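Local coordinates for protein racemase, putative (Roseobacter denitrificans, PDB 3TCS) that binds magnesium and D-alanine and belongs to the mandelate racemase family of the enolase superfamily, perhaps acting as a racemase or hydro-lyase, at residues A70-G75 with D86-R91; N177-E180 with T185-I188. All blocks are in the same frame, centred on the assembly; numbering follows the deposited sequence.

Contact 1: A70-G75 with D86-R91; sequences APWMLG and DIVTER
Trp-72 and Val-88 bring the two backbones closest, with CA atoms 6.0 Å apart. Residues 70-73 lie on helix 58-73, which is weakly bonded and kinked here; Ala-70 O accepts from both Met-73 N and Leu-74 N. Residues 86-91 are regular helix, the end of helix 81-91. The main side-chain contact is a CH-pi one. Arg-91 CB sits over one face of the indole, 3.8 Å from the centroid of the five-membered ring and 18° off its normal. CG already lies over the six-membered ring, and the bend at chi2 (-73°) keeps CD over it too, 3.8 Å from Trp-72 CZ3. The guanidinium does not stack: its plane stands 76° from the indole. Both helices belong to the N-terminal capping domain of the enolase superfamily, where they follow one another in the chain. Beside the indole, at its CB, the packing is apolar. Val-88 CG2 lies 3.8 Å from Met-73 CG and 4.0 Å from Trp-72 CB. Val-88 and Met-73 also touch helix 98-119, through Met-104 and Val-107. Trp-72 NE1 is hydrogen-bonded to Glu-92, just past the helix end, which probably steadies the turn of the indole.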
# COMPACT_ATOMS: atom_id res chain seq x y z
N ALA B 70 -2.50 -16.21 -5.17
CA ALA B 70 -2.64 -17.57 -5.68
C ALA B 70 -3.68 -17.74 -6.79
O ALA B 70 -3.43 -18.43 -7.78
CB ALA B 70 -2.96 -18.52 -4.53
N PRO B 71 -4.85 -17.11 -6.65
CA PRO B 71 -5.88 -17.25 -7.69
C PRO B 71 -5.44 -16.83 -9.09
O PRO B 71 -5.91 -17.36 -10.09
CB PRO B 71 -7.02 -16.38 -7.17
CG PRO B 71 -6.86 -16.47 -5.68
CD PRO B 71 -5.37 -16.32 -5.52
N TRP B 72 -4.51 -15.87 -9.16
CA TRP B 72 -4.05 -15.39 -10.46
C TRP B 72 -2.81 -16.11 -10.98
O TRP B 72 -2.48 -15.99 -12.16
CB TRP B 72 -3.75 -13.89 -10.37
CG TRP B 72 -4.88 -13.12 -9.77
CD1 TRP B 72 -4.87 -12.44 -8.59
CD2 TRP B 72 -6.21 -13.00 -10.30
NE1 TRP B 72 -6.11 -11.90 -8.35
CE2 TRP B 72 -6.95 -12.24 -9.38
CE3 TRP B 72 -6.84 -13.47 -11.46
CZ2 TRP B 72 -8.30 -11.93 -9.58
CZ3 TRP B 72 -8.18 -13.17 -11.66
CH2 TRP B 72 -8.90 -12.40 -10.72
N MET B 73 -2.15 -16.86 -10.12
CA MET B 73 -0.93 -17.57 -10.51
C MET B 73 -1.08 -19.06 -10.73
O MET B 73 -0.35 -19.66 -11.53
CB MET B 73 0.17 -17.30 -9.49
CG MET B 73 0.53 -15.82 -9.40
SD MET B 73 1.93 -15.48 -8.33
CE MET B 73 3.29 -15.81 -9.45
N LEU B 74 -2.03 -19.68 -10.03
CA LEU B 74 -2.26 -21.11 -10.18
C LEU B 74 -2.64 -21.47 -11.61
O LEU B 74 -3.47 -20.79 -12.22
CB LEU B 74 -3.36 -21.58 -9.22
CG LEU B 74 -2.98 -21.69 -7.74
CD1 LEU B 74 -4.21 -22.08 -6.94
CD2 LEU B 74 -1.88 -22.73 -7.57
N GLY B 75 -2.04 -22.53 -12.13
CA GLY B 75 -2.34 -22.97 -13.48
C GLY B 75 -1.68 -22.18 -14.60
O GLY B 75 -1.81 -22.53 -15.77
N ASP B 86 2.85 -8.88 -12.86
CA ASP B 86 2.18 -7.64 -13.24
C ASP B 86 0.68 -7.90 -13.30
O ASP B 86 -0.12 -7.05 -12.92
CB ASP B 86 2.66 -7.13 -14.60
CG ASP B 86 4.06 -6.54 -14.55
OD1 ASP B 86 4.49 -6.10 -13.47
OD2 ASP B 86 4.72 -6.51 -15.61
N ILE B 87 0.30 -9.08 -13.79
CA ILE B 87 -1.10 -9.45 -13.88
C ILE B 87 -1.70 -9.45 -12.48
O ILE B 87 -2.83 -9.00 -12.28
CB ILE B 87 -1.28 -10.84 -14.52
CG1 ILE B 87 -1.05 -10.75 -16.03
CG2 ILE B 87 -2.69 -11.39 -14.22
CD1 ILE B 87 -1.09 -12.08 -16.75
N VAL B 88 -0.96 -9.96 -11.50
CA VAL B 88 -1.46 -9.99 -10.13
C VAL B 88 -1.75 -8.57 -9.64
O VAL B 88 -2.82 -8.32 -9.09
CB VAL B 88 -0.45 -10.66 -9.16
CG1 VAL B 88 -0.94 -10.50 -7.73
CG2 VAL B 88 -0.30 -12.15 -9.50
N THR B 89 -0.81 -7.65 -9.85
CA THR B 89 -1.01 -6.27 -9.40
C THR B 89 -2.12 -5.55 -10.17
O THR B 89 -2.78 -4.66 -9.64
CB THR B 89 0.28 -5.43 -9.49
OG1 THR B 89 0.72 -5.35 -10.85
CG2 THR B 89 1.38 -6.06 -8.65
N GLU B 90 -2.32 -5.93 -11.43
CA GLU B 90 -3.37 -5.30 -12.22
C GLU B 90 -4.73 -5.85 -11.82
O GLU B 90 -5.70 -5.10 -11.72
CB GLU B 90 -3.09 -5.53 -13.71
CG GLU B 90 -1.99 -4.62 -14.22
CD GLU B 90 -1.41 -5.07 -15.54
OE1 GLU B 90 -2.19 -5.51 -16.42
OE2 GLU B 90 -0.17 -4.97 -15.71
N ARG B 91 -4.81 -7.15 -11.57
CA ARG B 91 -6.08 -7.76 -11.16
C ARG B 91 -6.45 -7.25 -9.76
O ARG B 91 -7.63 -7.17 -9.41
CB ARG B 91 -5.95 -9.28 -11.11
CG ARG B 91 -5.77 -9.93 -12.47
CD ARG B 91 -7.06 -9.92 -13.28
NE ARG B 91 -6.87 -10.60 -14.55
CZ ARG B 91 -6.24 -10.08 -15.60
NH1 ARG B 91 -5.75 -8.84 -15.54
NH2 ARG B 91 -6.07 -10.80 -16.70

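Contact 2: N177-E180 with T185-I188; sequences NRDE and TEEI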
# COMPACT_ATOMS: atom_id res chain seq x y z
N ASN B 177 11.88 14.74 14.23
CA ASN B 177 13.04 15.56 14.59
C ASN B 177 13.57 15.34 16.00
O ASN B 177 14.60 15.90 16.37
CB ASN B 177 12.73 17.04 14.38
CG ASN B 177 13.76 17.73 13.50
OD1 ASN B 177 13.81 18.96 13.42
ND2 ASN B 177 14.57 16.94 12.82
N ARG B 178 12.87 14.53 16.79
CA ARG B 178 13.30 14.25 18.16
C ARG B 178 14.26 13.06 18.21
O ARG B 178 14.14 12.12 17.42
CB ARG B 178 12.08 14.01 19.05
CG ARG B 178 11.20 15.25 19.21
CD ARG B 178 10.21 15.12 20.36
NE ARG B 178 9.05 14.30 20.04
CZ ARG B 178 8.09 14.65 19.18
NH1 ARG B 178 8.16 15.82 18.55
NH2 ARG B 178 7.07 13.84 18.96
N ASP B 179 15.21 13.11 19.14
CA ASP B 179 16.20 12.05 19.32
C ASP B 179 15.66 11.03 20.33
O ASP B 179 14.70 11.31 21.04
CB ASP B 179 17.51 12.64 19.83
CG ASP B 179 18.73 11.81 19.45
OD1 ASP B 179 18.57 10.61 19.14
OD2 ASP B 179 19.85 12.36 19.48
N GLU B 180 16.28 9.84 20.40
CA GLU B 180 15.83 8.82 21.35
C GLU B 180 15.86 9.46 22.74
O GLU B 180 15.03 9.17 23.60
CB GLU B 180 16.75 7.60 21.31
CG GLU B 180 16.21 6.39 22.06
CD GLU B 180 14.94 5.81 21.43
OE1 GLU B 180 14.50 6.31 20.37
OE2 GLU B 180 14.39 4.84 21.99
N THR B 185 22.49 11.15 19.57
CA THR B 185 23.13 11.13 18.26
C THR B 185 24.49 11.84 18.29
O THR B 185 25.45 11.36 17.69
CB THR B 185 22.23 11.78 17.19
OG1 THR B 185 21.00 11.06 17.12
CG2 THR B 185 22.91 11.75 15.83
N GLU B 186 24.56 12.97 18.99
CA GLU B 186 25.80 13.72 19.10
C GLU B 186 26.89 12.86 19.76
O GLU B 186 28.06 12.98 19.43
CB GLU B 186 25.59 14.99 19.94
CG GLU B 186 24.90 16.14 19.22
CD GLU B 186 23.40 15.98 19.12
OE1 GLU B 186 22.84 15.00 19.66
OE2 GLU B 186 22.76 16.86 18.50
N GLU B 187 26.49 12.00 20.69
CA GLU B 187 27.45 11.14 21.38
C GLU B 187 27.83 9.88 20.60
O GLU B 187 29.00 9.51 20.55
CB GLU B 187 26.90 10.73 22.75
CG GLU B 187 27.71 9.62 23.41
CD GLU B 187 27.18 9.23 24.78
OE1 GLU B 187 25.96 9.36 25.01
OE2 GLU B 187 27.99 8.77 25.61
N ILE B 188 26.85 9.24 19.98
CA ILE B 188 27.12 8.00 19.27
C ILE B 188 28.07 8.13 18.08
O ILE B 188 28.84 7.22 17.80
CB ILE B 188 25.79 7.32 18.83
CG1 ILE B 188 26.00 5.82 18.64
CG2 ILE B 188 25.27 7.96 17.55
CD1 ILE B 188 24.70 5.03 18.46
O HOH W 1 20.11 14.90 20.22
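Asp-179 OD2 takes two hydrogen bonds from Thr-185, one from the backbone N and one from OG1, each 2.9 Å long. The N-H bond is nearly straight (163°) and uses the syn lone pair. The hydroxyl comes from above the carboxylate plane, 38° out of it. The aspartate thus ties the loop after strand 165-169 to the first turn of helix 184-196, in the TIM-barrel domain. Its negative charge at this N-terminal end probably suits the helix dipole. CG of Asp-179 lies anti to the backbone N (chi1 -154°), which turns the carboxylate to the helix. The other oxygen, OD1, accepts from Glu-180 N at 2.7 Å, so both oxygens are held. With an alanine in place of Asp-179, Thr-185 N and OG1 would both lose this acceptor, and the loop is likely to be less firmly tied to the helix. Thr-185 OG1 also bonds Gly-171 N, and its side chain packs on Val-218 of helix 212-224. Glu-186 brings a second negative charge close, but its OE2 is paired with Arg-214. A water bridges the two acids and is likely to soften their repulsion: it donates to Asp-179 OD2 at 2.7 Å and to Glu-186 OE1 at 2.8 Å.

In the fold
The contacts lie on opposite sides of the chain's centre, their centres about 45 Å apart, and share no helix or strand. Contact 1 joins two helices of the N-terminal domain, contact 2 a loop to a helix of the barrel domain. Both are partly buried, neither deep core. Contact 1 rests on apolar and CH-pi contacts, the latter from an arginine's carbon chain, with no hydrogen bond across, and buries 245 Å². Contact 2 buries 91 Å² and is almost wholly polar. Residues of helix 81-91 also meet the second subunit; no other chain touches contact 2. Contact 1 is far from the metal sites; the side chains of Thr-185 and the magnesium ligand Asp-205 are about 10 Å apart.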